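Local atomic coordinates of Cyp101j2 (Sphingobium yanoikuyae, PDB entry 5KYO), a protein that is a cytochrome P450 monooxygenase that probably uses its haem iron to activate oxygen and hydroxylate 1,8-cineole. Residues His72-Thr77 with Glu328-Leu333; Asp304-Glu309 with Leu358-Gly363; Glu309-Phe314 with His369-Lys374. One frame throughout, in Å; residues are numbered along the deposited sequence.

Contact 1: His72-Thr77 with Glu328-Leu333; sequences HPLMWT and EFEGVL
Leu74 pushes its CD2 methyl between the side chains of a tight hairpin, touching Val332 CG2 at 3.9 Å and Glu330 CB at 4.0 Å. Its CB already points to the hairpin, and with CG anti to the backbone N (chi1 -169°) CD2 is brought to the turn. The same methyl reaches the ring of Phe329 near the ring plane, at the edge: CD2 of Leu74 lies 4.5 Å from CD2 of Phe329, a looser approach than the other two. One methyl therefore meets three hairpin residues, and no direct hydrogen bond joins the segments. The receiving element is a type I' beta turn from Phe329 to Val332, the usual closure of a two-residue beta hairpin. Its backbone pair is reciprocal, Phe329 N to Val332 O at 3.1 Å and Val332 N to Phe329 O at 3.0 Å, and Glu330 and Gly331 both take the positive phi that this turn requires. Strand 74-77, by contrast, is an outermost strand of the five-stranded mixed sheet, so the contact sets the tip of a separate two-stranded sheet against that sheet's border. Leu91 of helix 89-97 and Trp84 of strand 83-86 pack around the same apolar cluster. Where the contact is partly exposed, the Glu330 chain bends at chi2 (-66°) and crosses Pro73 at about a right angle, OE1 of Glu330 lying 3.7 Å from CB of Pro73. A water donates to that OE1 at 2.8 Å and accepts a weak bond from the Leu74 N at 3.3 Å.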
loop_
_atom_site.group_PDB
_atom_site.type_symbol
_atom_site.label_atom_id
_atom_site.label_comp_id
_atom_site.label_asym_id
_atom_site.label_seq_id
_atom_site.Cartn_x
_atom_site.Cartn_y
_atom_site.Cartn_z
ATOM N N HIS A 72 13.071 -16.360 17.307
ATOM C CA HIS A 72 14.111 -15.555 16.672
ATOM C C HIS A 72 13.510 -14.390 15.887
ATOM O O HIS A 72 12.373 -14.474 15.432
ATOM C CB HIS A 72 14.963 -16.414 15.736
ATOM C CG HIS A 72 15.615 -17.577 16.411
ATOM N ND1 HIS A 72 16.891 -17.519 16.927
ATOM C CD2 HIS A 72 15.166 -18.831 16.658
ATOM C CE1 HIS A 72 17.202 -18.687 17.461
ATOM N NE2 HIS A 72 16.172 -19.501 17.311
ATOM N N PRO A 73 14.278 -13.299 15.734
ATOM C CA PRO A 73 13.896 -12.171 14.877
ATOM C C PRO A 73 13.660 -12.594 13.426
ATOM O O PRO A 73 12.884 -11.957 12.713
ATOM C CB PRO A 73 15.103 -11.237 14.973
ATOM C CG PRO A 73 15.710 -11.546 16.285
ATOM C CD PRO A 73 15.518 -13.020 16.478
ATOM N N LEU A 74 14.331 -13.656 12.992
ATOM C CA LEU A 74 14.164 -14.139 11.630
ATOM C C LEU A 74 13.669 -15.568 11.663
ATOM O O LEU A 74 14.403 -16.470 12.055
ATOM C CB LEU A 74 15.480 -14.043 10.846
ATOM C CG LEU A 74 15.400 -14.279 9.331
ATOM C CD1 LEU A 74 14.889 -13.039 8.617
ATOM C CD2 LEU A 74 16.740 -14.703 8.737
ATOM N N MET A 75 12.424 -15.774 11.257
ATOM C CA MET A 75 11.845 -17.115 11.205
ATOM C C MET A 75 11.634 -17.549 9.756
ATOM O O MET A 75 11.837 -16.761 8.827
ATOM C CB MET A 75 10.512 -17.167 11.974
ATOM C CG MET A 75 10.627 -16.844 13.458
ATOM S SD MET A 75 11.503 -18.137 14.390
ATOM C CE MET A 75 10.217 -19.370 14.477
ATOM N N TRP A 76 11.210 -18.799 9.573
ATOM C CA TRP A 76 11.028 -19.383 8.247
ATOM C C TRP A 76 9.734 -20.183 8.216
ATOM O O TRP A 76 9.432 -20.926 9.152
ATOM C CB TRP A 76 12.221 -20.276 7.884
ATOM C CG TRP A 76 12.185 -20.859 6.503
ATOM C CD1 TRP A 76 12.787 -20.354 5.383
ATOM C CD2 TRP A 76 11.534 -22.070 6.094
ATOM N NE1 TRP A 76 12.537 -21.165 4.307
ATOM C CE2 TRP A 76 11.770 -22.225 4.714
ATOM C CE3 TRP A 76 10.765 -23.032 6.758
ATOM C CZ2 TRP A 76 11.267 -23.301 3.986
ATOM C CZ3 TRP A 76 10.263 -24.101 6.034
ATOM C CH2 TRP A 76 10.525 -24.232 4.661
ATOM N N THR A 77 8.964 -20.011 7.147
ATOM C CA THR A 77 7.657 -20.653 7.006
ATOM C C THR A 77 7.639 -21.516 5.749
ATOM O O THR A 77 8.150 -21.109 4.706
ATOM C CB THR A 77 6.496 -19.604 6.946
ATOM O OG1 THR A 77 5.241 -20.251 6.663
ATOM C CG2 THR A 77 6.775 -18.551 5.874
ATOM N N GLU A 328 25.646 -14.911 5.082
ATOM C CA GLU A 328 25.483 -15.056 6.514
ATOM C C GLU A 328 24.660 -13.879 7.014
ATOM O O GLU A 328 25.061 -12.720 6.882
ATOM C CB GLU A 328 26.838 -15.116 7.224
ATOM N N PHE A 329 23.498 -14.187 7.572
ATOM C CA PHE A 329 22.598 -13.170 8.088
ATOM C C PHE A 329 21.800 -13.767 9.239
ATOM O O PHE A 329 21.255 -14.863 9.118
ATOM C CB PHE A 329 21.674 -12.661 6.979
ATOM C CG PHE A 329 20.911 -11.408 7.333
ATOM C CD1 PHE A 329 21.563 -10.188 7.447
ATOM C CD2 PHE A 329 19.539 -11.445 7.520
ATOM C CE1 PHE A 329 20.862 -9.035 7.755
ATOM C CE2 PHE A 329 18.837 -10.297 7.830
ATOM C CZ PHE A 329 19.500 -9.092 7.949
ATOM N N GLU A 330 21.766 -13.047 10.355
ATOM C CA GLU A 330 20.971 -13.418 11.522
ATOM C C GLU A 330 21.244 -14.833 12.030
ATOM O O GLU A 330 20.337 -15.508 12.529
ATOM C CB GLU A 330 19.482 -13.255 11.211
ATOM C CG GLU A 330 19.031 -11.797 11.143
ATOM C CD GLU A 330 19.135 -11.099 12.484
ATOM O OE1 GLU A 330 18.416 -11.500 13.422
ATOM O OE2 GLU A 330 19.941 -10.156 12.607
ATOM N N GLY A 331 22.495 -15.272 11.904
ATOM C CA GLY A 331 22.914 -16.547 12.461
ATOM C C GLY A 331 22.510 -17.743 11.625
ATOM O O GLY A 331 22.659 -18.892 12.046
ATOM N N VAL A 332 21.981 -17.481 10.440
ATOM C CA VAL A 332 21.675 -18.562 9.513
ATOM C C VAL A 332 22.342 -18.308 8.172
ATOM O O VAL A 332 22.887 -17.229 7.931
ATOM C CB VAL A 332 20.153 -18.740 9.296
ATOM C CG1 VAL A 332 19.476 -19.120 10.586
ATOM C CG2 VAL A 332 19.527 -17.472 8.698
ATOM N N LEU A 333 22.313 -19.318 7.312
ATOM C CA LEU A 333 22.817 -19.178 5.956
ATOM C C LEU A 333 21.666 -18.962 4.987
ATOM O O LEU A 333 20.829 -19.850 4.785
ATOM C CB LEU A 333 23.626 -20.410 5.536
ATOM C CG LEU A 333 24.261 -20.321 4.143
ATOM C CD1 LEU A 333 25.302 -19.209 4.082
ATOM C CD2 LEU A 333 24.865 -21.657 3.724
HETATM O O HOH W 1 17.429 -13.999 14.011
#

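Contact 2: Asp304-Glu309 with Leu358-Gly363; sequences DDALLE and LEFRLG
This is a helix-to-loop contact in which helix 303-313, the K helix of the P450 fold, meets the irregular meander that precedes the haem-binding loop. Glu309, the glutamate of the family's ExxR motif, carries most of it. Its CG sits over the centre of the Phe360 ring, 3.4 Å from the centroid and 5° off the ring normal, which defines a CH-pi contact over the face. The carboxylate beyond is turned nearly perpendicular to the ring, and the two side chains run past each other in opposite directions. A bend at chi2 (72°) lets the Glu309 chain lie across the ring and still bring OE2 to the meander backbone. Further toward the amino-terminal end of the helix, CD2 of Leu362 rests on Ala306, 3.7 Å from its CA, while CZ of Phe360 comes within 3.6 Å of the Ala306 O. Leu292 of helix 290-298 packs on both Phe360 and Leu362 from outside the pair. Charge is concentrated beside this apolar patch: Glu309 forms salt bridges through OE1 with Arg367 and through OE2 with Arg364, and in one of its conformers Asp305 also pairs with Arg367 through OD1. These cationic partners would be expected to favour the ionised form of Glu309 and to offset the nearby carbonyl oxygens of Glu359 and Arg361. The meander backbone supplies one more donor: Arg361 N reaches Glu309 OE2 at 2.8 Å in an almost straight bond, arriving from above the carboxylate plane, 38° out of it.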
loop_
_atom_site.group_PDB
_atom_site.type_symbol
_atom_site.label_atom_id
_atom_site.label_comp_id
_atom_site.label_asym_id
_atom_site.label_seq_id
_atom_site.Cartn_x
_atom_site.Cartn_y
_atom_site.Cartn_z
ATOM N N ASP A 304 -4.894 17.179 10.781
ATOM C CA ASP A 304 -3.512 17.101 10.323
ATOM C C ASP A 304 -2.649 16.142 11.159
ATOM O O ASP A 304 -1.830 15.398 10.606
ATOM C CB ASP A 304 -2.879 18.498 10.314
ATOM C CG ASP A 304 -3.407 19.377 9.183
ATOM O OD1 ASP A 304 -3.964 18.831 8.204
ATOM O OD2 ASP A 304 -3.240 20.610 9.258
ATOM N N ASP A 305 -2.841 16.138 12.477
ATOM C CA ASP A 305 -2.060 15.315 13.399
ATOM C C ASP A 305 -2.662 13.919 13.534
ATOM O O ASP A 305 -1.960 12.942 13.725
ATOM C CB ASP A 305 -1.984 16.013 14.761
ATOM C CG ASP A 305 -1.135 15.267 15.761
ATOM O OD1 ASP A 305 0.106 15.274 15.612
ATOM O OD2 ASP A 305 -1.712 14.698 16.709
ATOM N N ALA A 306 -3.993 13.859 13.464
ATOM C CA ALA A 306 -4.709 12.588 13.471
ATOM C C ALA A 306 -4.258 11.787 12.260
ATOM O O ALA A 306 -4.043 10.590 12.335
ATOM C CB ALA A 306 -6.201 12.801 13.434
ATOM N N LEU A 307 -4.116 12.478 11.140
ATOM C CA LEU A 307 -3.625 11.873 9.911
ATOM C C LEU A 307 -2.274 11.182 10.117
ATOM O O LEU A 307 -2.077 10.024 9.751
ATOM C CB LEU A 307 -3.505 12.957 8.835
ATOM C CG LEU A 307 -3.281 12.564 7.388
ATOM C CD1 LEU A 307 -3.908 13.655 6.520
ATOM C CD2 LEU A 307 -1.801 12.432 7.106
ATOM N N LEU A 308 -1.343 11.901 10.724
ATOM C CA LEU A 308 -0.022 11.352 10.966
ATOM C C LEU A 308 -0.084 10.091 11.831
ATOM O O LEU A 308 0.674 9.149 11.605
ATOM C CB LEU A 308 0.879 12.417 11.596
ATOM C CG LEU A 308 1.003 13.701 10.756
ATOM C CD1 LEU A 308 1.935 14.702 11.418
ATOM C CD2 LEU A 308 1.461 13.417 9.331
ATOM N N GLU A 309 -1.011 10.057 12.790
ATOM C CA GLU A 309 -1.157 8.896 13.693
ATOM C C GLU A 309 -1.867 7.711 13.018
ATOM O O GLU A 309 -1.579 6.555 13.329
ATOM C CB GLU A 309 -1.897 9.315 14.979
ATOM C CG GLU A 309 -2.153 8.188 15.996
ATOM C CD GLU A 309 -0.901 7.728 16.715
ATOM O OE1 GLU A 309 0.208 8.069 16.274
ATOM O OE2 GLU A 309 -1.033 7.065 17.767
ATOM N N LEU A 358 -0.169 0.154 19.753
ATOM C CA LEU A 358 -1.556 -0.114 19.402
ATOM C C LEU A 358 -2.460 1.030 19.819
ATOM O O LEU A 358 -3.612 1.108 19.395
ATOM C CB LEU A 358 -2.047 -1.407 20.057
ATOM C CG LEU A 358 -1.643 -2.723 19.404
ATOM C CD1 LEU A 358 -2.342 -3.884 20.101
ATOM C CD2 LEU A 358 -1.945 -2.737 17.900
ATOM N N GLU A 359 -1.960 1.909 20.677
ATOM C CA GLU A 359 -2.795 3.005 21.135
ATOM C C GLU A 359 -2.817 4.122 20.101
ATOM O O GLU A 359 -1.776 4.509 19.566
ATOM C CB GLU A 359 -2.310 3.535 22.483
ATOM C CG GLU A 359 -3.140 4.690 22.997
ATOM C CD GLU A 359 -2.878 4.994 24.454
ATOM O OE1 GLU A 359 -1.698 4.980 24.872
ATOM O OE2 GLU A 359 -3.860 5.244 25.181
ATOM N N PHE A 360 -4.009 4.622 19.806
ATOM C CA PHE A 360 -4.120 5.783 18.935
ATOM C C PHE A 360 -4.055 7.031 19.800
ATOM O O PHE A 360 -4.956 7.293 20.599
ATOM C CB PHE A 360 -5.420 5.738 18.108
ATOM C CG PHE A 360 -5.456 6.746 16.981
ATOM C CD1 PHE A 360 -5.689 8.084 17.249
ATOM C CD2 PHE A 360 -5.252 6.349 15.663
ATOM C CE1 PHE A 360 -5.729 9.030 16.238
ATOM C CE2 PHE A 360 -5.287 7.304 14.628
ATOM C CZ PHE A 360 -5.523 8.642 14.925
ATOM N N ARG A 361 -2.972 7.787 19.659
ATOM C CA ARG A 361 -2.760 9.002 20.428
ATOM C C ARG A 361 -2.490 10.222 19.553
ATOM O O ARG A 361 -1.599 10.202 18.713
ATOM C CB ARG A 361 -1.592 8.806 21.398
ATOM C CG ARG A 361 -1.973 8.054 22.667
ATOM C CD ARG A 361 -0.758 7.769 23.536
ATOM N NE ARG A 361 0.213 8.859 23.508
ATOM C CZ ARG A 361 1.511 8.703 23.755
ATOM N NH1 ARG A 361 1.989 7.498 24.051
ATOM N NH2 ARG A 361 2.335 9.745 23.708
ATOM N N LEU A 362 -3.265 11.283 19.753
ATOM C CA LEU A 362 -2.948 12.574 19.154
ATOM C C LEU A 362 -1.748 13.250 19.829
ATOM O O LEU A 362 -1.110 14.126 19.256
ATOM C CB LEU A 362 -4.161 13.506 19.220
ATOM C CG LEU A 362 -5.433 12.985 18.549
ATOM C CD1 LEU A 362 -6.492 14.080 18.485
ATOM C CD2 LEU A 362 -5.084 12.483 17.159
ATOM N N GLY A 363 -1.426 12.851 21.048
ATOM C CA GLY A 363 -0.347 13.519 21.761
ATOM C C GLY A 363 1.083 13.256 21.295
ATOM O O GLY A 363 2.016 13.905 21.773
#

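Contact 3: Glu309-Phe314 with His369-Lys374; sequences EFFRRF and HSTFGK. With HEM (protoporphyrin IX containing Fe), chain G.
Phe311 and Phe372 adopt similar first torsions, chi1 -80° and -66°, each with CG anti to its own carbonyl carbon, and these settings send the two rings to a common meeting point beside the haem. CZ of Phe372 lies over one face of the Phe311 ring, toward its rim, 3.7 Å from CE1 of Phe311. The planes are 44° apart, an oblique pairing. Both rings also touch the porphyrin: the vinyl carbon CBB of the haem lies at the edge of Phe311, in its plane, 3.5 Å from CE1 of Phe311, and CE1 of Phe372 approaches C2B of the haem at 3.7 Å. The polar connection is made by Thr371, whose OG1 donates to the Phe311 O at 2.6 Å, the donor tilted out of the carbonyl plane. A water that donates to the Arg312 O appears to link this hydroxyl to the next carbonyl of the helix's last turn, although its contact with the hydroxyl is unusually short. His369 adds a flat surface, its ring face turned to the Phe311-Arg312 peptide, with CD2 3.7 Å from CA of Arg312. The ring's rotation is fixed by Thr371 N, which donates to His369 ND1 in the ring plane at 2.9 Å; a neutral imidazole would then be expected to carry its proton on NE2. On the helix, Arg312 grips Glu309 side-on, NE to OE1 at 2.8 Å and NH2 to OE2, each oxygen met from above the carboxylate plane. Glu309 and Arg312 are the ExxR pair of the K helix, while Phe372 opens the FxxGxxxCxG signature leading to Cys379, the expected thiolate ligand: this is the junction between K helix and cysteine-ligand loop characteristic of the P450 fold.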
loop_
_atom_site.group_PDB
_atom_site.type_symbol
_atom_site.label_atom_id
_atom_site.label_comp_id
_atom_site.label_asym_id
_atom_site.label_seq_id
_atom_site.Cartn_x
_atom_site.Cartn_y
_atom_site.Cartn_z
ATOM N N GLU A 309 -1.011 10.057 12.790
ATOM C CA GLU A 309 -1.157 8.896 13.693
ATOM C C GLU A 309 -1.867 7.711 13.018
ATOM O O GLU A 309 -1.579 6.555 13.329
ATOM C CB GLU A 309 -1.897 9.315 14.979
ATOM C CG GLU A 309 -2.153 8.188 15.996
ATOM C CD GLU A 309 -0.901 7.728 16.715
ATOM O OE1 GLU A 309 0.208 8.069 16.274
ATOM O OE2 GLU A 309 -1.033 7.065 17.767
ATOM N N PHE A 310 -2.794 7.987 12.103
ATOM C CA PHE A 310 -3.386 6.926 11.279
ATOM C C PHE A 310 -2.295 6.247 10.428
ATOM O O PHE A 310 -2.298 5.034 10.280
ATOM C CB PHE A 310 -4.507 7.464 10.361
ATOM C CG PHE A 310 -5.843 7.684 11.070
ATOM C CD1 PHE A 310 -6.559 6.615 11.590
ATOM C CD2 PHE A 310 -6.377 8.955 11.171
ATOM C CE1 PHE A 310 -7.779 6.826 12.247
ATOM C CE2 PHE A 310 -7.599 9.176 11.813
ATOM C CZ PHE A 310 -8.292 8.103 12.356
ATOM N N PHE A 311 -1.354 6.996 9.874
ATOM C CA PHE A 311 -0.354 6.313 9.050
ATOM C C PHE A 311 0.632 5.531 9.915
ATOM O O PHE A 311 1.058 4.445 9.524
ATOM C CB PHE A 311 0.374 7.288 8.114
ATOM C CG PHE A 311 -0.423 7.623 6.883
ATOM C CD1 PHE A 311 -0.724 6.642 5.960
ATOM C CD2 PHE A 311 -0.920 8.892 6.681
ATOM C CE1 PHE A 311 -1.473 6.927 4.835
ATOM C CE2 PHE A 311 -1.697 9.190 5.565
ATOM C CZ PHE A 311 -1.965 8.209 4.634
ATOM N N ARG A 312 0.944 6.034 11.110
ATOM C CA ARG A 312 1.774 5.258 12.048
ATOM C C ARG A 312 1.060 4.008 12.560
ATOM O O ARG A 312 1.650 2.933 12.635
ATOM C CB ARG A 312 2.206 6.095 13.257
ATOM C CG ARG A 312 3.089 5.294 14.222
ATOM C CD ARG A 312 3.000 5.799 15.658
ATOM N NE ARG A 312 1.668 5.629 16.233
ATOM C CZ ARG A 312 1.215 4.485 16.743
ATOM N NH1 ARG A 312 1.983 3.411 16.722
ATOM N NH2 ARG A 312 -0.006 4.409 17.262
ATOM N N ARG A 313 -0.212 4.149 12.915
ATOM C CA ARG A 313 -0.939 3.098 13.643
ATOM C C ARG A 313 -1.350 1.918 12.757
ATOM O O ARG A 313 -1.406 0.778 13.227
ATOM C CB ARG A 313 -2.176 3.712 14.320
ATOM C CG ARG A 313 -3.169 2.732 14.982
ATOM C CD ARG A 313 -2.567 1.793 16.047
ATOM N NE ARG A 313 -3.620 0.942 16.583
ATOM C CZ ARG A 313 -4.054 -0.159 15.976
ATOM N NH1 ARG A 313 -3.493 -0.560 14.845
ATOM N NH2 ARG A 313 -5.039 -0.860 16.494
ATOM N N PHE A 314 -1.589 2.175 11.469
ATOM C CA PHE A 314 -2.136 1.147 10.587
ATOM C C PHE A 314 -1.284 0.806 9.358
ATOM O O PHE A 314 -1.725 0.994 8.230
ATOM C CB PHE A 314 -3.532 1.576 10.118
ATOM C CG PHE A 314 -4.511 1.729 11.244
ATOM C CD1 PHE A 314 -4.981 0.605 11.908
ATOM C CD2 PHE A 314 -4.924 2.977 11.667
ATOM C CE1 PHE A 314 -5.879 0.715 12.960
ATOM C CE2 PHE A 314 -5.831 3.103 12.735
ATOM C CZ PHE A 314 -6.299 1.966 13.378
ATOM N N HIS A 369 8.032 5.447 11.707
ATOM C CA HIS A 369 7.367 4.274 11.137
ATOM C C HIS A 369 7.832 4.082 9.705
ATOM O O HIS A 369 8.378 5.004 9.108
ATOM C CB HIS A 369 5.839 4.435 11.166
ATOM C CG HIS A 369 5.322 5.495 10.236
ATOM N ND1 HIS A 369 5.268 5.327 8.871
ATOM C CD2 HIS A 369 4.828 6.735 10.480
ATOM C CE1 HIS A 369 4.768 6.415 8.309
ATOM N NE2 HIS A 369 4.495 7.286 9.266
ATOM N N SER A 370 7.604 2.909 9.130
ATOM C CA SER A 370 7.920 2.718 7.715
ATOM C C SER A 370 6.689 2.285 6.928
ATOM O O SER A 370 6.749 1.380 6.107
ATOM C CB SER A 370 9.044 1.698 7.543
ATOM O OG SER A 370 10.235 2.186 8.128
ATOM N N THR A 371 5.562 2.938 7.184
ATOM C CA THR A 371 4.340 2.576 6.469
ATOM C C THR A 371 4.548 2.739 4.945
ATOM O O THR A 371 3.943 2.023 4.124
ATOM C CB THR A 371 3.155 3.410 6.986
ATOM O OG1 THR A 371 2.826 2.945 8.308
ATOM C CG2 THR A 371 1.937 3.290 6.069
ATOM N N PHE A 372 5.451 3.646 4.580
ATOM C CA PHE A 372 5.738 3.920 3.174
ATOM C C PHE A 372 7.085 3.294 2.772
ATOM O O PHE A 372 7.644 3.596 1.724
ATOM C CB PHE A 372 5.721 5.431 2.899
ATOM C CG PHE A 372 4.367 6.067 3.068
ATOM C CD1 PHE A 372 3.321 5.730 2.232
ATOM C CD2 PHE A 372 4.151 7.017 4.060
ATOM C CE1 PHE A 372 2.080 6.318 2.381
ATOM C CE2 PHE A 372 2.925 7.599 4.219
ATOM C CZ PHE A 372 1.882 7.256 3.380
ATOM N N GLY A 373 7.580 2.392 3.618
ATOM C CA GLY A 373 8.787 1.649 3.335
ATOM C C GLY A 373 10.050 2.398 3.693
ATOM O O GLY A 373 10.010 3.375 4.410
ATOM N N LYS A 374 11.184 1.930 3.175
ATOM C CA LYS A 374 12.474 2.541 3.468
ATOM C C LYS A 374 13.443 2.134 2.355
ATOM O O LYS A 374 13.357 1.023 1.837
ATOM C CB LYS A 374 13.001 2.104 4.836
HETATM C CHA HEM G . 5.991 1.844 -3.145
HETATM C CHB HEM G . 2.880 1.772 0.583
HETATM C CHC HEM G . -0.013 4.892 -1.821
HETATM C CHD HEM G . 2.601 4.179 -5.816
HETATM C C1A HEM G . 5.466 1.588 -1.901
HETATM C C2A HEM G . 6.090 0.833 -0.821
HETATM C C3A HEM G . 5.211 0.804 0.205
HETATM C C4A HEM G . 4.020 1.547 -0.179
HETATM C CMA HEM G . 5.446 0.128 1.579
HETATM C CAA HEM G . 7.496 0.169 -0.808
HETATM C CBA HEM G . 7.509 -1.187 -1.508
HETATM C CGA HEM G . 8.867 -1.836 -1.370
HETATM O O1A HEM G . 9.301 -2.113 -0.216
HETATM O O2A HEM G . 9.526 -2.095 -2.411
HETATM C C1B HEM G . 1.853 2.656 0.272
HETATM C C2B HEM G . 0.780 3.085 1.164
HETATM C C3B HEM G . -0.018 3.937 0.489
HETATM C C4B HEM G . 0.523 4.079 -0.841
HETATM C CMB HEM G . 0.586 2.632 2.634
HETATM C CAB HEM G . -1.298 4.701 0.941
HETATM C CBB HEM G . -1.800 4.733 2.179
HETATM C C1C HEM G . 0.464 4.998 -3.103
HETATM C C2C HEM G . -0.055 5.877 -4.134
HETATM C C3C HEM G . 0.666 5.665 -5.245
HETATM C C4C HEM G . 1.671 4.665 -4.937
HETATM C CMC HEM G . -1.249 6.828 -3.910
HETATM C CAC HEM G . 0.570 6.308 -6.639
HETATM C CBC HEM G . -0.191 7.355 -6.960
HETATM C C1D HEM G . 3.729 3.461 -5.492
HETATM C C2D HEM G . 4.736 3.004 -6.435
HETATM C C3D HEM G . 5.776 2.307 -5.588
HETATM C C4D HEM G . 5.316 2.375 -4.226
HETATM C CMD HEM G . 4.851 3.163 -7.976
HETATM C CAD HEM G . 7.060 1.632 -6.116
HETATM C CBD HEM G . 8.294 2.485 -5.818
HETATM C CGD HEM G . 9.517 1.768 -6.360
HETATM O O1D HEM G . 10.341 2.389 -7.078
HETATM O O2D HEM G . 9.644 0.549 -6.080
HETATM N NA HEM G . 4.211 2.009 -1.464
HETATM N NB HEM G . 1.649 3.288 -0.938
HETATM N NC HEM G . 1.520 4.284 -3.620
HETATM N ND HEM G . 4.104 3.061 -4.218
HETATM FE FE HEM G . 2.969 3.290 -2.502
HETATM O O HOH W 2 3.578 1.982 10.446
#

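The segments alternate along the chain: 72-77, 304-309, 309-314, 328-333, 358-363, then 369-374. Contacts 2 and 3 touch, their centres 11 Å apart; they use successive parts of helix 303-313 and share Glu309, and Arg313 NE probably bonds to Leu358 O, 2.8 Å away, between them. The meander thus reaches along the helix into both contacts, while the haem-binding loop meets residues 311-312. Contact 1 stands apart at the sheet border, its centre 33 Å from that of contact 2 and 25 Å from that of contact 3. Contact 3 alone includes haem-pocket residues, and the centres of contacts 3, 2 and 1 lie about 10, 19 and 26 Å from the chain centre.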